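Local coordinates for protein SnoN,Epimerase SnoN (Streptomyces nogalater, PDB 5EP9) that binds iron(III) and 2-oxoglutarate and probably acts as a non-heme, 2-oxoglutarate-dependent epimerase in nogalamycin biosynthesis, at residues A54-V57 with A58-A62; A64-L67 with L68-E72; V166-E169 with R170-T174. One frame throughout, in Å; residues are numbered along the deposited sequence.

Contact 1. Residues A54-V57 with A58-A62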
loop_
_atom_site.group_PDB
_atom_site.type_symbol
_atom_site.label_atom_id
_atom_site.label_comp_id
_atom_site.label_asym_id
_atom_site.label_seq_id
_atom_site.Cartn_x
_atom_site.Cartn_y
_atom_site.Cartn_z
ATOM N N ALA A 54 14.023 -6.576 13.952
ATOM C CA ALA A 54 13.136 -7.420 14.765
ATOM C C ALA A 54 12.388 -6.563 15.867
ATOM O O ALA A 54 11.210 -6.817 16.134
ATOM C CB ALA A 54 13.942 -8.523 15.447
ATOM N N GLY A 55 13.110 -5.643 16.480
ATOM C CA GLY A 55 12.480 -4.758 17.457
ATOM C C GLY A 55 11.353 -3.879 16.893
ATOM O O GLY A 55 10.298 -3.662 17.529
ATOM N N GLU A 56 11.601 -3.376 15.702
ATOM C CA GLU A 56 10.612 -2.557 15.007
ATOM C C GLU A 56 9.424 -3.341 14.674
ATOM O O GLU A 56 8.280 -2.890 14.878
ATOM C CB GLU A 56 11.185 -1.985 13.758
ATOM C CG GLU A 56 12.257 -0.920 14.031
ATOM C CD GLU A 56 12.842 -0.390 12.703
ATOM O OE1 GLU A 56 13.316 -1.168 11.841
ATOM O OE2 GLU A 56 12.946 0.833 12.597
ATOM N N VAL A 57 9.656 -4.546 14.125
ATOM C CA VAL A 57 8.532 -5.406 13.873
ATOM C C VAL A 57 7.668 -5.597 15.180
ATOM O O VAL A 57 6.455 -5.462 15.226
ATOM C CB VAL A 57 8.981 -6.752 13.284
ATOM C CG1 VAL A 57 7.820 -7.708 13.306
ATOM C CG2 VAL A 57 9.470 -6.575 11.857
ATOM N N ALA A 58 8.318 -5.978 16.234
ATOM C CA ALA A 58 7.597 -6.237 17.560
ATOM C C ALA A 58 6.853 -5.007 18.139
ATOM O O ALA A 58 5.645 -5.108 18.490
ATOM C CB ALA A 58 8.510 -6.695 18.613
ATOM N N GLU A 59 7.482 -3.876 18.011
ATOM C CA GLU A 59 6.738 -2.605 18.199
ATOM C C GLU A 59 5.475 -2.306 17.281
ATOM O O GLU A 59 4.344 -2.074 17.793
ATOM C CB GLU A 59 7.660 -1.478 17.991
ATOM C CG GLU A 59 7.040 -0.220 18.631
ATOM C CD GLU A 59 7.883 1.051 18.540
ATOM O OE1 GLU A 59 8.987 1.040 17.919
ATOM O OE2 GLU A 59 7.341 2.080 19.049
ATOM N N TYR A 60 5.655 -2.374 15.966
ATOM C CA TYR A 60 4.553 -2.068 15.026
ATOM C C TYR A 60 3.483 -3.156 15.127
ATOM O O TYR A 60 2.324 -2.897 15.025
ATOM C CB TYR A 60 5.079 -1.794 13.619
ATOM C CG TYR A 60 5.984 -0.614 13.596
ATOM C CD1 TYR A 60 5.549 0.623 14.083
ATOM C CD2 TYR A 60 7.273 -0.678 13.073
ATOM C CE1 TYR A 60 6.400 1.735 14.134
ATOM C CE2 TYR A 60 8.103 0.448 13.061
ATOM C CZ TYR A 60 7.651 1.647 13.604
ATOM O OH TYR A 60 8.450 2.754 13.559
ATOM N N LEU A 61 3.888 -4.397 15.349
ATOM C CA LEU A 61 2.939 -5.502 15.427
ATOM C C LEU A 61 2.020 -5.295 16.615
ATOM O O LEU A 61 0.822 -5.417 16.510
ATOM C CB LEU A 61 3.665 -6.846 15.550
ATOM C CG LEU A 61 2.761 -8.056 15.820
ATOM C CD1 LEU A 61 1.646 -8.251 14.761
ATOM C CD2 LEU A 61 3.637 -9.310 15.902
ATOM N N ALA A 62 2.591 -4.935 17.768
ATOM C CA ALA A 62 1.758 -4.762 18.954
ATOM C C ALA A 62 0.788 -3.663 18.696
ATOM O O ALA A 62 -0.324 -3.679 19.220
ATOM C CB ALA A 62 2.588 -4.440 20.264
HETATM O O HOH W 1 10.902 2.388 13.629
#

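Contact 2. Residues A64-L67 with L68-E72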
loop_
_atom_site.group_PDB
_atom_site.type_symbol
_atom_site.label_atom_id
_atom_site.label_comp_id
_atom_site.label_asym_id
_atom_site.label_seq_id
_atom_site.Cartn_x
_atom_site.Cartn_y
_atom_site.Cartn_z
ATOM N N ALA A 64 -0.350 -2.556 15.822
ATOM C CA ALA A 64 -1.357 -3.093 14.861
ATOM C C ALA A 64 -2.434 -3.871 15.561
ATOM O O ALA A 64 -3.636 -3.593 15.364
ATOM C CB ALA A 64 -0.740 -3.933 13.782
ATOM N N ARG A 65 -2.008 -4.736 16.475
ATOM C CA ARG A 65 -3.000 -5.551 17.233
ATOM C C ARG A 65 -3.883 -4.732 18.149
ATOM O O ARG A 65 -5.091 -4.974 18.241
ATOM C CB ARG A 65 -2.338 -6.604 18.104
ATOM C CG ARG A 65 -1.679 -7.744 17.311
ATOM C CD ARG A 65 -1.186 -8.824 18.279
ATOM N NE ARG A 65 -0.927 -10.040 17.537
ATOM C CZ ARG A 65 0.191 -10.801 17.553
ATOM N NH1 ARG A 65 1.230 -10.570 18.397
ATOM N NH2 ARG A 65 0.254 -11.853 16.727
ATOM N N ARG A 66 -3.259 -3.761 18.794
ATOM C CA ARG A 66 -3.976 -2.874 19.698
ATOM C C ARG A 66 -5.060 -2.084 18.957
ATOM O O ARG A 66 -6.161 -1.975 19.416
ATOM C CB ARG A 66 -3.021 -1.867 20.392
ATOM C CG ARG A 66 -3.667 -1.075 21.516
ATOM C CD ARG A 66 -2.767 0.071 21.995
ATOM N NE ARG A 66 -2.558 1.098 20.944
ATOM C CZ ARG A 66 -3.418 2.055 20.644
ATOM N NH1 ARG A 66 -4.587 2.124 21.224
ATOM N NH2 ARG A 66 -3.093 2.962 19.727
ATOM N N LEU A 67 -4.705 -1.550 17.805
ATOM C CA LEU A 67 -5.633 -0.766 17.020
ATOM C C LEU A 67 -6.837 -1.649 16.539
ATOM O O LEU A 67 -7.974 -1.256 16.634
ATOM C CB LEU A 67 -4.954 -0.099 15.852
ATOM C CG LEU A 67 -4.070 1.109 16.207
ATOM C CD1 LEU A 67 -3.194 1.482 15.058
ATOM C CD2 LEU A 67 -4.820 2.350 16.643
ATOM N N LEU A 68 -6.524 -2.821 16.021
ATOM C CA LEU A 68 -7.569 -3.736 15.531
ATOM C C LEU A 68 -8.518 -4.164 16.600
ATOM O O LEU A 68 -9.714 -4.258 16.372
ATOM C CB LEU A 68 -6.943 -4.957 14.873
ATOM C CG LEU A 68 -6.382 -4.602 13.487
ATOM C CD1 LEU A 68 -5.274 -5.533 13.035
ATOM C CD2 LEU A 68 -7.482 -4.511 12.401
ATOM N N ALA A 69 -7.996 -4.374 17.810
ATOM C CA ALA A 69 -8.784 -4.852 18.940
ATOM C C ALA A 69 -9.516 -3.743 19.677
ATOM O O ALA A 69 -10.647 -3.928 20.071
ATOM C CB ALA A 69 -7.923 -5.607 19.941
ATOM N N HIS A 70 -8.905 -2.586 19.831
ATOM C CA HIS A 70 -9.425 -1.528 20.724
ATOM C C HIS A 70 -10.021 -0.323 20.018
ATOM O O HIS A 70 -10.801 0.409 20.588
ATOM C CB HIS A 70 -8.332 -1.160 21.748
ATOM C CG HIS A 70 -7.991 -2.314 22.703
ATOM N ND1 HIS A 70 -6.942 -2.274 23.593
ATOM C CD2 HIS A 70 -8.587 -3.524 22.909
ATOM C CE1 HIS A 70 -6.906 -3.396 24.303
ATOM N NE2 HIS A 70 -7.898 -4.174 23.911
ATOM N N GLU A 71 -9.656 -0.106 18.770
ATOM C CA GLU A 71 -10.183 1.008 17.968
ATOM C C GLU A 71 -11.130 0.499 16.844
ATOM O O GLU A 71 -11.326 -0.664 16.619
ATOM C CB GLU A 71 -9.072 1.866 17.308
ATOM C CG GLU A 71 -8.008 2.555 18.199
ATOM C CD GLU A 71 -8.563 3.399 19.314
ATOM O OE1 GLU A 71 -9.477 4.232 19.103
ATOM O OE2 GLU A 71 -8.121 3.206 20.422
ATOM N N GLU A 72 -11.668 1.446 16.112
ATOM C CA GLU A 72 -12.444 1.171 14.912
ATOM C C GLU A 72 -11.676 0.610 13.790
ATOM O O GLU A 72 -10.701 1.185 13.366
ATOM C CB GLU A 72 -13.072 2.466 14.382
ATOM C CG GLU A 72 -14.192 2.889 15.288
ATOM C CD GLU A 72 -15.376 3.427 14.558
ATOM O OE1 GLU A 72 -15.940 2.632 13.733
ATOM O OE2 GLU A 72 -15.777 4.579 14.931
HETATM O O HOH W 2 -5.935 0.318 23.666
#

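Contact 3. Residues V166-E169 with R170-T174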
loop_
_atom_site.group_PDB
_atom_site.type_symbol
_atom_site.label_atom_id
_atom_site.label_comp_id
_atom_site.label_asym_id
_atom_site.label_seq_id
_atom_site.Cartn_x
_atom_site.Cartn_y
_atom_site.Cartn_z
ATOM N N VAL A 166 4.444 -14.284 6.337
ATOM C CA VAL A 166 3.328 -14.406 5.397
ATOM C C VAL A 166 3.686 -15.392 4.285
ATOM O O VAL A 166 4.073 -14.999 3.211
ATOM C CB VAL A 166 2.901 -13.050 4.806
ATOM C CG1 VAL A 166 1.626 -13.229 4.040
ATOM C CG2 VAL A 166 2.627 -12.027 5.877
ATOM N N PRO A 167 3.678 -16.662 4.581
ATOM C CA PRO A 167 3.863 -17.597 3.515
ATOM C C PRO A 167 2.633 -17.543 2.611
ATOM O O PRO A 167 1.618 -16.977 2.983
ATOM C CB PRO A 167 3.984 -18.970 4.256
ATOM C CG PRO A 167 3.189 -18.772 5.523
ATOM C CD PRO A 167 3.326 -17.317 5.855
ATOM N N VAL A 168 2.711 -18.285 1.536
ATOM C CA VAL A 168 1.633 -18.386 0.570
ATOM C C VAL A 168 0.313 -18.637 1.257
ATOM O O VAL A 168 -0.666 -17.911 1.003
ATOM C CB VAL A 168 1.904 -19.453 -0.592
ATOM C CG1 VAL A 168 0.731 -19.477 -1.519
ATOM C CG2 VAL A 168 3.135 -19.043 -1.373
ATOM N N GLU A 169 0.264 -19.626 2.088
ATOM C CA GLU A 169 -1.014 -20.027 2.628
ATOM C C GLU A 169 -1.647 -19.061 3.627
ATOM O O GLU A 169 -2.840 -19.189 3.988
ATOM C CB GLU A 169 -0.955 -21.480 3.161
ATOM C CG GLU A 169 -0.070 -21.679 4.374
ATOM C CD GLU A 169 1.447 -21.940 4.076
ATOM O OE1 GLU A 169 1.961 -21.795 2.872
ATOM O OE2 GLU A 169 2.077 -22.375 5.100
ATOM N N ARG A 170 -0.863 -18.090 4.070
ATOM C CA ARG A 170 -1.373 -17.050 4.992
ATOM C C ARG A 170 -1.879 -15.819 4.249
ATOM O O ARG A 170 -2.332 -14.858 4.842
ATOM C CB ARG A 170 -0.299 -16.669 6.038
ATOM C CG ARG A 170 -0.862 -15.806 7.155
ATOM C CD ARG A 170 0.011 -15.797 8.404
ATOM N NE ARG A 170 -0.031 -17.118 8.949
ATOM C CZ ARG A 170 1.026 -17.832 9.227
ATOM N NH1 ARG A 170 2.246 -17.341 9.090
ATOM N NH2 ARG A 170 0.872 -19.036 9.708
ATOM N N GLY A 171 -1.869 -15.891 2.898
ATOM C CA GLY A 171 -2.457 -14.854 2.031
ATOM C C GLY A 171 -1.503 -13.838 1.473
ATOM O O GLY A 171 -1.799 -12.624 1.502
ATOM N N CYS A 172 -0.315 -14.238 1.109
ATOM C CA CYS A 172 0.622 -13.308 0.539
ATOM C C CYS A 172 0.060 -12.826 -0.768
ATOM O O CYS A 172 -0.920 -13.372 -1.297
ATOM C CB CYS A 172 2.043 -13.893 0.363
ATOM S SG CYS A 172 2.170 -15.095 -0.979
ATOM N N MET A 173 0.746 -11.849 -1.329
ATOM C CA MET A 173 0.331 -11.220 -2.612
ATOM C C MET A 173 0.910 -11.905 -3.843
ATOM O O MET A 173 1.971 -12.509 -3.778
ATOM C CB MET A 173 0.646 -9.722 -2.627
ATOM C CG MET A 173 -0.165 -8.982 -1.527
ATOM S SD MET A 173 -0.645 -7.288 -1.953
ATOM C CE MET A 173 0.912 -6.669 -1.532
ATOM N N THR A 174 0.201 -11.684 -4.940
ATOM C CA THR A 174 0.611 -12.050 -6.299
ATOM C C THR A 174 0.557 -10.804 -7.156
ATOM O O THR A 174 -0.377 -10.022 -7.052
ATOM C CB THR A 174 -0.331 -13.116 -6.837
ATOM O OG1 THR A 174 -0.181 -14.277 -6.007
ATOM C CG2 THR A 174 -0.075 -13.486 -8.319
HETATM O O HOH W 3 -1.422 -16.390 -1.042
#

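Contact 1. Residues A54-V57 with A58-A62
The first turns of helix 54-70 bring Glu56 and Tyr60 together, one helical turn apart. Both lie in the first SnoN part of the fused construct, residues 14-202. The backbone is regular helix. Ala58 N, Glu59 N, Tyr60 N and Leu61 N each bond to the carbonyl four residues back. The bond from Tyr60 N to Glu56 O is 2.9 Å long and close to straight, at 172°. The tyrosine ring packs against the same carbonyl. Its CG lies beside the backbone N (chi1 -61°), which sends the ring back toward the start of the helix. Tyr60 CD2 then comes to 3.0 Å from Glu56 O, a close approach at an oblique angle to the ring. Farther out, Tyr60 CE2 meets Glu56 CB at 4.0 Å. Beyond CB the extended glutamate chain draws away from the ring, and a water closes the gap between the two polar ends. It donates to Glu56 OE2 at 2.8 Å and is hydrogen-bonded to Tyr60 OH at 2.5 Å. A phenylalanine in place of Tyr60 would keep the ring packing but would probably leave this water without its hydroxyl mate and less firmly held beside Glu56. The carboxylate has two further partners. OE2 also bonds to His103 NE2, and OE1 accepts a bond from Asp53 N, just ahead of the helix. Tyr60 is buried against Leu52, Leu163 and helix 95-101. On the next flank, Leu61 CB lies 3.1 Å from Val57 O, and the Leu61 side chain touches Val164. The water-bridged Glu56-Tyr60 pair is an i to i+4 side-chain contact in the first turns of helix 54-70.

Contact 2. Residues A64-L67 with L68-E72
Leu67 and Glu71 meet where helix 54-70 ends, in the first SnoN part of the construct. The backbone bonds come first. Leu68 N to Ala64 O is nearly straight, at 167°. The last of the series, Glu71 N to Leu67 O at 3.0 Å, is more bent, at 146°, and Glu71 is where the chain leaves helical geometry.

The van der Waals contacts follow. Leu67 CD2 touches Glu71 CG at 3.6 Å, and Leu68 CD1 lies 3.4 Å from Ala64 O. Leu67 is buried and meets Met97 of helix 95-101. The Leu68 side chain packs on strands of the larger sheet of the cupin-type fold: on Val125 and Leu127 of strand 118-128, and on Leu237 of strand 236-245, in the second SnoN part.

The polar contacts lie on the outer side. Arg66 bends at chi3 (65°), which turns its guanidinium toward Glu71. The salt bridge between Arg66 NH1 and Glu71 OE2 is long, at 3.8 Å. The stronger partner of Arg66 is Glu63, bridged through NH2. A water lies in the planes of both the guanidinium and the His70 ring, with a weak bond from Arg66 NH1 at 3.3 Å and a shorter one to His70 ND1 at 2.8 Å.

Contact 3. Residues V166-E169 with R170-T174
The Arg170 side chain crosses Pro167 at a slant, touching it near its CB and again at its guanidinium. Its CB sits 3.6 Å from Pro167 O and 3.7 Å from Pro167 CD. The chain leaves with CG anti to the backbone N (chi1 -169°) and bends at chi3, which lays the guanidinium against the proline ring. NE bonds to Thr232 OG1. CZ comes to 4.1 Å from Pro167 CD, while Pro167 CG covers one face of the group. NH1 touches Pro167 CD at 3.4 Å and bonds to Asp165 O. NH2 forms a salt bridge with Glu234 OE1. These bonds fix the rotation of the guanidinium. Thr232 and Glu234 belong to the second SnoN part of the construct, whereas residues 166-174 lie in the first.

The backbone beneath makes two overlapping type I beta-turns. Arg170 N donates to Pro167 O at 2.9 Å, and Gly171 N to Val168 O at 3.0 Å; both donors lie above the carbonyl planes. The turns carry the chain from strand 157-162 of the larger sheet to strand 173-175 of the smaller one, within the double-stranded beta-helix of the cupin clan. Gly171 has a positive phi of 98°, where a CB would press on the carbonyl of Arg170. Its own O bonds to NH1 of Arg236, a 2-oxoglutarate-binding residue of the second part. Beyond it, Cys172 CB packs on Val166 CG1 at 3.8 Å, and its SG lies near Val168 CG2. A water donates to both Val168 O and Cys172 O. Met173 then touches the bound 2-oxoglutarate.

Contacts 1 and 2 share helix 54-70 and follow each other along it, their centres about 15 Å apart. Contact 1 is a surface contact at the start of the helix; contact 2, at its end, is partly buried. Contact 3 is also partly buried, but it lies in a turn between the two sheets, its centre about 20 Å from that of contact 1 and about 22 Å from that of contact 2. The helical contacts rest on i to i+4 backbone bonds, with water between side-chain ends. The turn uses i to i+3 bonds and a guanidinium on a proline. Only contact 3 includes a residue of the 2-oxoglutarate pocket, while the helix packs outside it.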